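Local coordinates for protein SMG-7 (Caenorhabditis elegans, PDB 3ZHE) that takes part in nonsense-mediated mRNA decay, pairing with SMG-5 through 14-3-3-like domains, a fold known for binding phosphopeptides, at residues B[48-53]-B[137-142]; B[55-60]-B[73-78]; B[100-105]-B[153-158]; B[166-171]-B[188-193]. One frame throughout, in Å; residues are numbered along the deposited sequence.

Interactions 1, 2 and 4 are buried, whereas interaction 3 is partly buried and has its charged pair at the surface. Interactions 1 and 2 share helix 45-63 and touch one another: L53 and L139 of the first both lie against A78 of the second. Methionines and aliphatic groups make interaction 2; interaction 1 adds an indole beside a carboxylate and a phenol, and interaction 4 an arginine over a tryptophan face. A salt bridge carries interaction 3. Through helix 146-159 interaction 3 reaches its neighbours, Y153 probably bonding to D138 of interaction 1 and C157 packing on W167 of interaction 4, the contact closest to the chain centre.

Interaction 1 of 4, residues B[48-53]-B[137-142]; sequences KFWNKL and GDLMRY
W50 reaches across to three residues of 137-142, its six-membered ring lying among D138, L139 and Y142. CG stands anti to the backbone N (chi1 172°), which carries the indole out from helix 45-63 toward helix 122-142. Methyl CD2 of L139 comes to the ring edge, near its plane, 3.8 Å from W50 CZ3. Y142 OH also arrives at this edge, 4.0 Å from W50 CZ2, while Y142 CE2 lies near W50 CH2. The D138 carboxylate approaches obliquely, its OD2 being 3.8 Å from W50 CZ2, and its plane is turned 33° from the indole. The polar ends have other partners: D138 OD2 a salt bridge to R135, which also makes a cation-pi contact with W50, D138 OD1 one to R141 of its own helix, and Y142 OH a hydrogen bond to K54. With an alanine in place of W50, a gap would probably open beside L139 and Y142, and R135 would lose its aromatic partner. One turn on, L53 adds a smaller apolar touch, CD2 to L139 CD2 at 4.2 Å. The segment axes run nearly parallel, 19° apart, but 13.3 Å from each other, a separation that the indole bridges. Helix 68-92 packs beside both, A78 touching L53 and L139, while F49 turns to L26 and M30 of helix 22-35.

Interaction 2 of 4, residues B[55-60]-B[73-78]; sequences SMMDEI and NVQNLA
M57 meets A78 and Q75 through a side chain whose CG lies anti to the carbonyl carbon (chi1 -60°) and which then bends at its last torsion. This bend separates two contacts: SD rests 3.8 Å from A78 CB, and the terminal CE is 3.7 Å from Q75 CG, the two chains crossing at about a right angle. V74 places CG2 opposite its own backbone N, pointing the methyl at helix 45-63. There V74 CG2 is met by I60 CD1 at 3.8 Å and lies 4.1 Å from M57 CA, so one methyl touches both a side-chain end and the backbone of the facing helix. The segments belong to consecutive helices, 45-63 and 68-92, and form an antiparallel helical hairpin within the helical bundle of the 14-3-3-like domain. Their axes are 177° apart in direction and 9.8 Å from each other at the closest, with M57 and V74 facing each other in register. M56 sends CE across to L77 CD2, 3.7 Å away, and these chains also cross nearly perpendicularly. All the contacts between the segments are apolar. The amide of Q75 turns from them to weak hydrogen bonds with Y142 O and H72. M57 also touches L139 and Y142 of helix 122-142, whereas M56 packs against A22 and P23 of helix 22-35. Beyond M56, L77 lies against M88 of the SMG-5 chain.

Interaction 3 of 4, residues B[100-105]-B[153-158]; sequences NDISKQ and YEQSCR
R158 and D101 form a salt bridge in which the guanidinium meets the carboxylate from the opposite direction. The main bond runs from R158 NH1 to D101 OD2 at 3.0 Å, with an angle of 145° at the hydrogen. It reaches the syn side of OD2, 18° out of the carboxylate plane. R158 NH2 adds two weak bonds, one to D101 OD1 (3.1 Å) and a longer one to D101 OD2. The two flat groups are turned about 40° against each other, which keeps them from meeting as a coplanar pair. A bend at chi3 of R158 swings its guanidinium round to the loop, where NH2 also donates to Y98 O, so the arginine grips the chain at two places. Beside the ion pair, the extended side chain of Q155 brings its amide up against the loop: NE2 lies 2.9 Å from D101 O, and OE1 is 3.5 Å from I102 CG1. I102 thus packs against the amide end of Q155. S103 then caps the short helix that follows, its OG accepting a weak bond from Q105 N, and Q105 OE1 bonds S98 of the SMG-5 chain. The arrangement pins the loop before helix 104-107 onto helix 146-159, whose segment 153-158 lies in a predicted TPR repeat of the helical array.

Interaction 4 of 4, residues B[166-171]-B[188-193]; sequences VWNQLG and TRALHA
R189 lies over one face of the W167 indole in a cation-pi contact. Its CZ stands 4.0 Å from the centroid of the W167 six-membered ring and 26° off the ring normal. The planes are not quite parallel, 30° apart, and tilt R189 NH2 toward W167 CZ2. R189 CB already lies over this ring, 3.6 Å from W167 CE3, and successive bends at chi2 and chi3 then fold the chain so that the guanidinium comes over the outer rim at CZ2 and CH2. Apolar packing adds to this stack. W167 CB and A190 CB are 3.7 Å apart, and A190 CB also sits against N168 CB. The small alanine lets the helices come close, with the CA atoms of W167 and A190 only 4.8 Å apart. A193, past the end of helix 180-191, brings its CB to W167 CD1 at 4.1 Å. Hydrogen bonds are made outward rather than between the segments: W167 NE1 donates to P161 O, R189 NH1 to D360 O, and R189 NH2 weakly to A361 O. Replacing W167 by a leucine would probably leave the guanidinium without its aromatic bed and P161 O without the indole N-H. This pairing joins consecutive helices 164-176 and 180-191 of the helical array. A buried positive charge is here met by a pi face and by backbone carbonyls, which is likely to offset part of its desolvation and ties residues near 360 to this helix pair.

Interaction 1 of 4, residues B[48-53]-B[137-142]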
loop_
_atom_site.group_PDB
_atom_site.type_symbol
_atom_site.label_atom_id
_atom_site.label_comp_id
_atom_site.label_asym_id
_atom_site.label_seq_id
_atom_site.Cartn_x
_atom_site.Cartn_y
_atom_site.Cartn_z
ATOM N N LYS B 48 -6.234 21.877 -2.902
ATOM C CA LYS B 48 -6.176 22.939 -1.902
ATOM C C LYS B 48 -5.199 22.571 -0.785
ATOM O O LYS B 48 -4.428 23.413 -0.308
ATOM C CB LYS B 48 -7.570 23.226 -1.335
ATOM C CG LYS B 48 -8.596 23.620 -2.390
ATOM C CD LYS B 48 -9.761 24.383 -1.778
ATOM C CE LYS B 48 -10.650 24.998 -2.849
ATOM N NZ LYS B 48 -11.663 25.922 -2.267
ATOM N N PHE B 49 -5.238 21.301 -0.393
ATOM C CA PHE B 49 -4.339 20.747 0.612
ATOM C C PHE B 49 -2.894 20.943 0.181
ATOM O O PHE B 49 -2.087 21.554 0.898
ATOM C CB PHE B 49 -4.629 19.253 0.781
ATOM C CG PHE B 49 -3.973 18.630 1.980
ATOM C CD1 PHE B 49 -2.683 18.127 1.903
ATOM C CD2 PHE B 49 -4.655 18.527 3.183
ATOM C CE1 PHE B 49 -2.081 17.546 3.006
ATOM C CE2 PHE B 49 -4.060 17.946 4.288
ATOM C CZ PHE B 49 -2.771 17.455 4.199
ATOM N N TRP B 50 -2.572 20.427 -1.001
ATOM C CA TRP B 50 -1.225 20.563 -1.536
ATOM C C TRP B 50 -0.843 22.026 -1.746
ATOM O O TRP B 50 0.328 22.378 -1.688
ATOM C CB TRP B 50 -1.071 19.793 -2.848
ATOM C CG TRP B 50 0.243 20.062 -3.512
ATOM C CD1 TRP B 50 0.463 20.825 -4.620
ATOM C CD2 TRP B 50 1.530 19.598 -3.083
ATOM N NE1 TRP B 50 1.805 20.851 -4.919
ATOM C CE2 TRP B 50 2.482 20.106 -3.989
ATOM C CE3 TRP B 50 1.967 18.795 -2.024
ATOM C CZ2 TRP B 50 3.846 19.835 -3.869
ATOM C CZ3 TRP B 50 3.320 18.527 -1.908
ATOM C CH2 TRP B 50 4.243 19.045 -2.824
ATOM N N ASN B 51 -1.831 22.877 -1.996
ATOM C CA ASN B 51 -1.564 24.298 -2.179
ATOM C C ASN B 51 -1.127 24.964 -0.883
ATOM O O ASN B 51 -0.174 25.741 -0.871
ATOM C CB ASN B 51 -2.771 25.023 -2.778
ATOM C CG ASN B 51 -2.838 24.889 -4.286
ATOM O OD1 ASN B 51 -1.831 24.619 -4.940
ATOM N ND2 ASN B 51 -4.027 25.078 -4.847
ATOM N N LYS B 52 -1.823 24.651 0.206
ATOM C CA LYS B 52 -1.442 25.150 1.521
ATOM C C LYS B 52 -0.077 24.617 1.940
ATOM O O LYS B 52 0.756 25.354 2.475
ATOM C CB LYS B 52 -2.496 24.775 2.565
ATOM C CG LYS B 52 -3.683 25.716 2.604
ATOM C CD LYS B 52 -3.261 27.093 3.088
ATOM C CE LYS B 52 -4.444 28.043 3.171
ATOM N NZ LYS B 52 -4.021 29.410 3.584
ATOM N N LEU B 53 0.146 23.330 1.691
ATOM C CA LEU B 53 1.410 22.707 2.065
ATOM C C LEU B 53 2.590 23.300 1.286
ATOM O O LEU B 53 3.578 23.742 1.877
ATOM C CB LEU B 53 1.327 21.194 1.866
ATOM C CG LEU B 53 2.488 20.344 2.375
ATOM C CD1 LEU B 53 1.960 19.080 3.030
ATOM C CD2 LEU B 53 3.413 19.996 1.228
ATOM N N GLY B 137 5.524 12.095 -4.683
ATOM C CA GLY B 137 6.627 12.106 -5.627
ATOM C C GLY B 137 7.386 13.418 -5.576
ATOM O O GLY B 137 8.621 13.433 -5.521
ATOM N N ASP B 138 6.642 14.523 -5.592
ATOM C CA ASP B 138 7.240 15.851 -5.459
ATOM C C ASP B 138 8.062 15.960 -4.179
ATOM O O ASP B 138 9.188 16.464 -4.190
ATOM C CB ASP B 138 6.164 16.942 -5.471
ATOM C CG ASP B 138 5.664 17.258 -6.868
ATOM O OD1 ASP B 138 6.423 17.037 -7.834
ATOM O OD2 ASP B 138 4.517 17.735 -7.000
ATOM N N LEU B 139 7.486 15.482 -3.079
ATOM C CA LEU B 139 8.150 15.535 -1.783
ATOM C C LEU B 139 9.445 14.735 -1.779
ATOM O O LEU B 139 10.453 15.177 -1.228
ATOM C CB LEU B 139 7.218 15.037 -0.679
ATOM C CG LEU B 139 6.008 15.924 -0.382
ATOM C CD1 LEU B 139 5.193 15.350 0.763
ATOM C CD2 LEU B 139 6.451 17.346 -0.070
ATOM N N MET B 140 9.416 13.558 -2.398
ATOM C CA MET B 140 10.620 12.743 -2.505
ATOM C C MET B 140 11.666 13.425 -3.380
ATOM O O MET B 140 12.865 13.275 -3.151
ATOM C CB MET B 140 10.300 11.348 -3.047
ATOM C CG MET B 140 9.422 10.510 -2.132
ATOM S SD MET B 140 9.998 10.485 -0.423
ATOM C CE MET B 140 11.570 9.649 -0.597
ATOM N N ARG B 141 11.211 14.179 -4.378
ATOM C CA ARG B 141 12.136 14.890 -5.256
ATOM C C ARG B 141 12.817 16.035 -4.515
ATOM O O ARG B 141 14.009 16.285 -4.706
ATOM C CB ARG B 141 11.426 15.418 -6.504
ATOM C CG ARG B 141 12.378 15.709 -7.656
ATOM C CD ARG B 141 11.676 16.358 -8.838
ATOM N NE ARG B 141 11.542 17.803 -8.675
ATOM C CZ ARG B 141 10.402 18.422 -8.387
ATOM N NH1 ARG B 141 9.287 17.723 -8.234
ATOM N NH2 ARG B 141 10.377 19.742 -8.258
ATOM N N TYR B 142 12.053 16.726 -3.674
ATOM C CA TYR B 142 12.592 17.816 -2.864
ATOM C C TYR B 142 13.657 17.302 -1.898
ATOM O O TYR B 142 14.626 18.000 -1.598
ATOM C CB TYR B 142 11.479 18.504 -2.066
ATOM C CG TYR B 142 10.408 19.170 -2.904
ATOM C CD1 TYR B 142 10.660 19.576 -4.208
ATOM C CD2 TYR B 142 9.141 19.395 -2.382
ATOM C CE1 TYR B 142 9.677 20.188 -4.968
ATOM C CE2 TYR B 142 8.154 20.004 -3.132
ATOM C CZ TYR B 142 8.426 20.399 -4.424
ATOM O OH TYR B 142 7.442 21.004 -5.171
#

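Interaction 2 of 4, residues B[55-60]-B[73-78]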
loop_
_atom_site.group_PDB
_atom_site.type_symbol
_atom_site.label_atom_id
_atom_site.label_comp_id
_atom_site.label_asym_id
_atom_site.label_seq_id
_atom_site.Cartn_x
_atom_site.Cartn_y
_atom_site.Cartn_z
ATOM N N SER B 55 2.641 26.044 -0.235
ATOM C CA SER B 55 2.734 27.407 0.273
ATOM C C SER B 55 3.687 27.454 1.454
ATOM O O SER B 55 4.711 28.127 1.394
ATOM C CB SER B 55 1.362 27.929 0.699
ATOM O OG SER B 55 1.489 29.041 1.569
ATOM N N MET B 56 3.345 26.723 2.513
ATOM C CA MET B 56 4.171 26.646 3.716
ATOM C C MET B 56 5.639 26.414 3.392
ATOM O O MET B 56 6.505 27.191 3.806
ATOM C CB MET B 56 3.683 25.525 4.628
ATOM C CG MET B 56 2.624 25.945 5.619
ATOM S SD MET B 56 2.085 24.578 6.659
ATOM C CE MET B 56 3.665 23.932 7.196
ATOM N N MET B 57 5.904 25.345 2.646
ATOM C CA MET B 57 7.264 25.003 2.240
ATOM C C MET B 57 7.980 26.176 1.572
ATOM O O MET B 57 9.124 26.485 1.906
ATOM C CB MET B 57 7.251 23.794 1.305
ATOM C CG MET B 57 6.662 22.542 1.932
ATOM S SD MET B 57 6.867 21.091 0.886
ATOM C CE MET B 57 8.648 21.052 0.705
ATOM N N ASP B 58 7.291 26.835 0.646
ATOM C CA ASP B 58 7.881 27.954 -0.085
ATOM C C ASP B 58 8.183 29.160 0.802
ATOM O O ASP B 58 9.308 29.659 0.808
ATOM C CB ASP B 58 6.989 28.370 -1.258
ATOM C CG ASP B 58 6.924 27.313 -2.341
ATOM O OD1 ASP B 58 7.807 26.431 -2.356
ATOM O OD2 ASP B 58 5.996 27.360 -3.177
ATOM N N GLU B 59 7.179 29.628 1.538
ATOM C CA GLU B 59 7.333 30.794 2.403
ATOM C C GLU B 59 8.436 30.571 3.435
ATOM O O GLU B 59 9.262 31.454 3.680
ATOM C CB GLU B 59 6.017 31.122 3.117
ATOM C CG GLU B 59 4.766 31.030 2.252
ATOM C CD GLU B 59 4.754 32.014 1.100
ATOM O OE1 GLU B 59 5.404 33.075 1.209
ATOM O OE2 GLU B 59 4.089 31.720 0.084
ATOM N N ILE B 60 8.445 29.386 4.035
ATOM C CA ILE B 60 9.445 29.064 5.048
ATOM C C ILE B 60 10.839 28.911 4.435
ATOM O O ILE B 60 11.838 29.286 5.051
ATOM C CB ILE B 60 9.051 27.804 5.853
ATOM C CG1 ILE B 60 7.747 28.053 6.614
ATOM C CG2 ILE B 60 10.139 27.424 6.836
ATOM C CD1 ILE B 60 7.307 26.891 7.484
ATOM N N ASN B 73 13.347 20.148 7.801
ATOM C CA ASN B 73 12.298 20.140 8.811
ATOM C C ASN B 73 10.911 20.292 8.191
ATOM O O ASN B 73 10.034 19.433 8.376
ATOM C CB ASN B 73 12.553 21.244 9.843
ATOM C CG ASN B 73 11.741 21.061 11.111
ATOM O OD1 ASN B 73 10.592 21.493 11.193
ATOM N ND2 ASN B 73 12.338 20.421 12.110
ATOM N N VAL B 74 10.719 21.372 7.437
ATOM C CA VAL B 74 9.422 21.626 6.814
ATOM C C VAL B 74 9.058 20.537 5.792
ATOM O O VAL B 74 7.880 20.210 5.612
ATOM C CB VAL B 74 9.340 23.046 6.190
ATOM C CG1 VAL B 74 10.077 23.107 4.858
ATOM C CG2 VAL B 74 7.889 23.476 6.024
ATOM N N GLN B 75 10.074 19.959 5.152
ATOM C CA GLN B 75 9.868 18.873 4.194
ATOM C C GLN B 75 9.305 17.631 4.874
ATOM O O GLN B 75 8.304 17.065 4.428
ATOM C CB GLN B 75 11.175 18.520 3.478
ATOM C CG GLN B 75 11.583 19.490 2.378
ATOM C CD GLN B 75 12.957 19.176 1.813
ATOM O OE1 GLN B 75 13.730 18.425 2.410
ATOM N NE2 GLN B 75 13.265 19.746 0.654
ATOM N N ASN B 76 9.955 17.203 5.952
ATOM C CA ASN B 76 9.482 16.052 6.711
ATOM C C ASN B 76 8.097 16.300 7.307
ATOM O O ASN B 76 7.266 15.385 7.367
ATOM C CB ASN B 76 10.490 15.663 7.795
ATOM C CG ASN B 76 11.799 15.155 7.220
ATOM O OD1 ASN B 76 11.832 14.584 6.130
ATOM N ND2 ASN B 76 12.887 15.361 7.954
ATOM N N LEU B 77 7.847 17.537 7.733
ATOM C CA LEU B 77 6.510 17.913 8.190
ATOM C C LEU B 77 5.488 17.678 7.079
ATOM O O LEU B 77 4.422 17.094 7.305
ATOM C CB LEU B 77 6.478 19.377 8.628
ATOM C CG LEU B 77 5.101 19.937 8.997
ATOM C CD1 LEU B 77 4.484 19.142 10.134
ATOM C CD2 LEU B 77 5.202 21.408 9.367
ATOM N N ALA B 78 5.835 18.129 5.876
ATOM C CA ALA B 78 5.000 17.925 4.697
ATOM C C ALA B 78 4.700 16.445 4.457
ATOM O O ALA B 78 3.536 16.054 4.289
ATOM C CB ALA B 78 5.668 18.534 3.476
#

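Interaction 3 of 4, residues B[100-105]-B[153-158]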
loop_
_atom_site.group_PDB
_atom_site.type_symbol
_atom_site.label_atom_id
_atom_site.label_comp_id
_atom_site.label_asym_id
_atom_site.label_seq_id
_atom_site.Cartn_x
_atom_site.Cartn_y
_atom_site.Cartn_z
ATOM N N ASN B 100 -0.033 -3.560 -5.738
ATOM C CA ASN B 100 0.755 -3.903 -4.557
ATOM C C ASN B 100 2.174 -3.351 -4.613
ATOM O O ASN B 100 2.950 -3.512 -3.669
ATOM C CB ASN B 100 0.791 -5.415 -4.337
ATOM C CG ASN B 100 -0.430 -5.926 -3.597
ATOM O OD1 ASN B 100 -1.106 -5.175 -2.894
ATOM N ND2 ASN B 100 -0.711 -7.214 -3.744
ATOM N N ASP B 101 2.508 -2.707 -5.724
ATOM C CA ASP B 101 3.787 -2.025 -5.847
ATOM C C ASP B 101 3.718 -0.675 -5.143
ATOM O O ASP B 101 4.746 -0.085 -4.811
ATOM C CB ASP B 101 4.165 -1.845 -7.318
ATOM C CG ASP B 101 3.136 -1.045 -8.092
ATOM O OD1 ASP B 101 1.925 -1.220 -7.837
ATOM O OD2 ASP B 101 3.541 -0.241 -8.958
ATOM N N ILE B 102 2.498 -0.194 -4.916
ATOM C CA ILE B 102 2.283 1.059 -4.200
ATOM C C ILE B 102 2.715 0.917 -2.744
ATOM O O ILE B 102 2.357 -0.056 -2.079
ATOM C CB ILE B 102 0.803 1.494 -4.255
ATOM C CG1 ILE B 102 0.395 1.823 -5.693
ATOM C CG2 ILE B 102 0.559 2.695 -3.353
ATOM C CD1 ILE B 102 -1.046 2.271 -5.832
ATOM N N SER B 103 3.493 1.885 -2.263
ATOM C CA SER B 103 3.993 1.880 -0.890
ATOM C C SER B 103 2.867 1.730 0.128
ATOM O O SER B 103 1.865 2.445 0.073
ATOM C CB SER B 103 4.796 3.151 -0.605
ATOM O OG SER B 103 5.130 3.242 0.769
ATOM N N LYS B 104 3.045 0.797 1.057
ATOM C CA LYS B 104 2.004 0.460 2.019
ATOM C C LYS B 104 1.869 1.501 3.128
ATOM O O LYS B 104 0.904 1.480 3.891
ATOM C CB LYS B 104 2.249 -0.930 2.616
ATOM C CG LYS B 104 2.385 -2.030 1.572
ATOM C CD LYS B 104 1.780 -3.340 2.057
ATOM C CE LYS B 104 1.812 -4.395 0.963
ATOM N NZ LYS B 104 1.223 -3.890 -0.309
ATOM N N GLN B 105 2.834 2.411 3.211
ATOM C CA GLN B 105 2.795 3.478 4.206
ATOM C C GLN B 105 1.657 4.451 3.919
ATOM O O GLN B 105 1.132 5.095 4.827
ATOM C CB GLN B 105 4.127 4.226 4.248
ATOM C CG GLN B 105 5.285 3.388 4.749
ATOM C CD GLN B 105 6.269 3.029 3.654
ATOM O OE1 GLN B 105 6.589 3.852 2.795
ATOM N NE2 GLN B 105 6.754 1.794 3.677
ATOM N N TYR B 153 5.971 8.728 -9.001
ATOM C CA TYR B 153 5.574 9.363 -10.255
ATOM C C TYR B 153 4.998 8.373 -11.264
ATOM O O TYR B 153 3.967 8.637 -11.875
ATOM C CB TYR B 153 6.758 10.100 -10.885
ATOM C CG TYR B 153 7.075 11.431 -10.243
ATOM C CD1 TYR B 153 6.090 12.162 -9.595
ATOM C CD2 TYR B 153 8.358 11.957 -10.289
ATOM C CE1 TYR B 153 6.376 13.380 -9.007
ATOM C CE2 TYR B 153 8.654 13.173 -9.704
ATOM C CZ TYR B 153 7.660 13.880 -9.065
ATOM O OH TYR B 153 7.961 15.091 -8.485
ATOM N N GLU B 154 5.675 7.243 -11.445
ATOM C CA GLU B 154 5.230 6.227 -12.393
ATOM C C GLU B 154 3.905 5.613 -11.955
ATOM O O GLU B 154 3.018 5.373 -12.781
ATOM C CB GLU B 154 6.293 5.138 -12.562
ATOM C CG GLU B 154 7.545 5.591 -13.298
ATOM C CD GLU B 154 8.632 4.533 -13.300
ATOM O OE1 GLU B 154 8.420 3.462 -12.695
ATOM O OE2 GLU B 154 9.698 4.774 -13.906
ATOM N N GLN B 155 3.774 5.362 -10.655
ATOM C CA GLN B 155 2.519 4.853 -10.111
ATOM C C GLN B 155 1.386 5.842 -10.378
ATOM O O GLN B 155 0.342 5.468 -10.916
ATOM C CB GLN B 155 2.651 4.568 -8.613
ATOM C CG GLN B 155 3.570 3.398 -8.285
ATOM C CD GLN B 155 3.796 3.221 -6.795
ATOM O OE1 GLN B 155 3.185 3.905 -5.976
ATOM N NE2 GLN B 155 4.683 2.298 -6.438
ATOM N N SER B 156 1.613 7.102 -10.017
ATOM C CA SER B 156 0.650 8.176 -10.245
ATOM C C SER B 156 0.232 8.259 -11.710
ATOM O O SER B 156 -0.955 8.376 -12.021
ATOM C CB SER B 156 1.240 9.515 -9.790
ATOM O OG SER B 156 0.477 10.612 -10.262
ATOM N N CYS B 157 1.215 8.194 -12.602
ATOM C CA CYS B 157 0.969 8.228 -14.039
ATOM C C CYS B 157 0.112 7.047 -14.483
ATOM O O CYS B 157 -0.772 7.197 -15.325
ATOM C CB CYS B 157 2.293 8.235 -14.807
ATOM S SG CYS B 157 2.120 8.301 -16.605
ATOM N N ARG B 158 0.374 5.875 -13.911
ATOM C CA ARG B 158 -0.398 4.682 -14.248
ATOM C C ARG B 158 -1.850 4.811 -13.802
ATOM O O ARG B 158 -2.767 4.470 -14.549
ATOM C CB ARG B 158 0.225 3.423 -13.637
ATOM C CG ARG B 158 -0.496 2.139 -14.037
ATOM C CD ARG B 158 0.138 0.896 -13.427
ATOM N NE ARG B 158 -0.153 0.759 -12.003
ATOM C CZ ARG B 158 0.773 0.750 -11.051
ATOM N NH1 ARG B 158 2.055 0.862 -11.371
ATOM N NH2 ARG B 158 0.420 0.622 -9.779
#

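Interaction 4 of 4, residues B[166-171]-B[188-193]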
loop_
_atom_site.group_PDB
_atom_site.type_symbol
_atom_site.label_atom_id
_atom_site.label_comp_id
_atom_site.label_asym_id
_atom_site.label_seq_id
_atom_site.Cartn_x
_atom_site.Cartn_y
_atom_site.Cartn_z
ATOM N N VAL B 166 1.816 15.051 -13.950
ATOM C CA VAL B 166 2.602 13.852 -13.683
ATOM C C VAL B 166 3.658 13.641 -14.763
ATOM O O VAL B 166 4.828 13.390 -14.463
ATOM C CB VAL B 166 1.707 12.602 -13.602
ATOM C CG1 VAL B 166 2.485 11.439 -13.017
ATOM C CG2 VAL B 166 0.474 12.891 -12.762
ATOM N N TRP B 167 3.234 13.753 -16.019
ATOM C CA TRP B 167 4.140 13.651 -17.157
ATOM C C TRP B 167 5.259 14.688 -17.064
ATOM O O TRP B 167 6.426 14.383 -17.323
ATOM C CB TRP B 167 3.373 13.830 -18.469
ATOM C CG TRP B 167 2.315 12.793 -18.721
ATOM C CD1 TRP B 167 0.967 12.935 -18.551
ATOM C CD2 TRP B 167 2.521 11.458 -19.196
ATOM N NE1 TRP B 167 0.322 11.770 -18.890
ATOM C CE2 TRP B 167 1.254 10.846 -19.288
ATOM C CE3 TRP B 167 3.654 10.719 -19.550
ATOM C CZ2 TRP B 167 1.089 9.531 -19.721
ATOM C CZ3 TRP B 167 3.488 9.413 -19.978
ATOM C CH2 TRP B 167 2.215 8.834 -20.060
ATOM N N ASN B 168 4.895 15.913 -16.690
ATOM C CA ASN B 168 5.879 16.982 -16.524
ATOM C C ASN B 168 6.915 16.657 -15.448
ATOM O O ASN B 168 8.116 16.851 -15.650
ATOM C CB ASN B 168 5.185 18.313 -16.217
ATOM C CG ASN B 168 6.154 19.481 -16.158
ATOM O OD1 ASN B 168 6.448 20.112 -17.174
ATOM N ND2 ASN B 168 6.650 19.780 -14.962
ATOM N N GLN B 169 6.442 16.161 -14.307
ATOM C CA GLN B 169 7.322 15.781 -13.205
ATOM C C GLN B 169 8.265 14.655 -13.626
ATOM O O GLN B 169 9.456 14.670 -13.295
ATOM C CB GLN B 169 6.504 15.350 -11.985
ATOM C CG GLN B 169 5.473 16.370 -11.521
ATOM C CD GLN B 169 6.085 17.694 -11.118
ATOM O OE1 GLN B 169 5.573 18.757 -11.465
ATOM N NE2 GLN B 169 7.183 17.637 -10.373
ATOM N N LEU B 170 7.722 13.680 -14.352
ATOM C CA LEU B 170 8.521 12.605 -14.930
ATOM C C LEU B 170 9.610 13.192 -15.824
ATOM O O LEU B 170 10.755 12.724 -15.829
ATOM C CB LEU B 170 7.631 11.648 -15.729
ATOM C CG LEU B 170 6.733 10.698 -14.929
ATOM C CD1 LEU B 170 5.598 10.162 -15.790
ATOM C CD2 LEU B 170 7.554 9.550 -14.362
ATOM N N GLY B 171 9.245 14.230 -16.571
ATOM C CA GLY B 171 10.197 14.951 -17.395
ATOM C C GLY B 171 11.307 15.564 -16.567
ATOM O O GLY B 171 12.478 15.508 -16.944
ATOM N N THR B 188 6.576 16.674 -23.549
ATOM C CA THR B 188 5.621 16.717 -24.652
ATOM C C THR B 188 4.280 16.106 -24.236
ATOM O O THR B 188 3.216 16.696 -24.471
ATOM C CB THR B 188 6.168 15.987 -25.895
ATOM O OG1 THR B 188 7.392 16.602 -26.314
ATOM C CG2 THR B 188 5.166 16.045 -27.036
ATOM N N ARG B 189 4.341 14.929 -23.614
ATOM C CA ARG B 189 3.143 14.268 -23.094
ATOM C C ARG B 189 2.401 15.171 -22.114
ATOM O O ARG B 189 1.170 15.232 -22.116
ATOM C CB ARG B 189 3.504 12.948 -22.409
ATOM C CG ARG B 189 3.915 11.837 -23.359
ATOM C CD ARG B 189 2.801 11.505 -24.342
ATOM N NE ARG B 189 1.560 11.113 -23.677
ATOM C CZ ARG B 189 1.204 9.856 -23.436
ATOM N NH1 ARG B 189 1.996 8.857 -23.802
ATOM N NH2 ARG B 189 0.054 9.594 -22.828
ATOM N N ALA B 190 3.164 15.869 -21.279
ATOM C CA ALA B 190 2.605 16.835 -20.344
ATOM C C ALA B 190 1.918 17.969 -21.089
ATOM O O ALA B 190 0.868 18.455 -20.669
ATOM C CB ALA B 190 3.697 17.386 -19.445
ATOM N N LEU B 191 2.517 18.387 -22.198
ATOM C CA LEU B 191 1.976 19.491 -22.980
ATOM C C LEU B 191 0.647 19.121 -23.623
ATOM O O LEU B 191 -0.269 19.941 -23.685
ATOM C CB LEU B 191 2.976 19.937 -24.049
ATOM C CG LEU B 191 2.529 21.066 -24.982
ATOM C CD1 LEU B 191 2.157 22.313 -24.190
ATOM C CD2 LEU B 191 3.611 21.379 -26.008
ATOM N N HIS B 192 0.537 17.881 -24.092
ATOM C CA HIS B 192 -0.653 17.469 -24.828
ATOM C C HIS B 192 -1.523 16.441 -24.108
ATOM O O HIS B 192 -2.288 15.715 -24.745
ATOM C CB HIS B 192 -0.258 16.938 -26.203
ATOM C CG HIS B 192 0.305 17.983 -27.112
ATOM N ND1 HIS B 192 -0.487 18.900 -27.766
ATOM C CD2 HIS B 192 1.579 18.250 -27.486
ATOM C CE1 HIS B 192 0.274 19.691 -28.501
ATOM N NE2 HIS B 192 1.532 19.318 -28.347
ATOM N N ALA B 193 -1.414 16.385 -22.784
ATOM C CA ALA B 193 -2.227 15.460 -22.003
ATOM C C ALA B 193 -3.686 15.900 -21.987
ATOM O O ALA B 193 -4.043 16.906 -22.596
ATOM C CB ALA B 193 -1.691 15.346 -20.594
#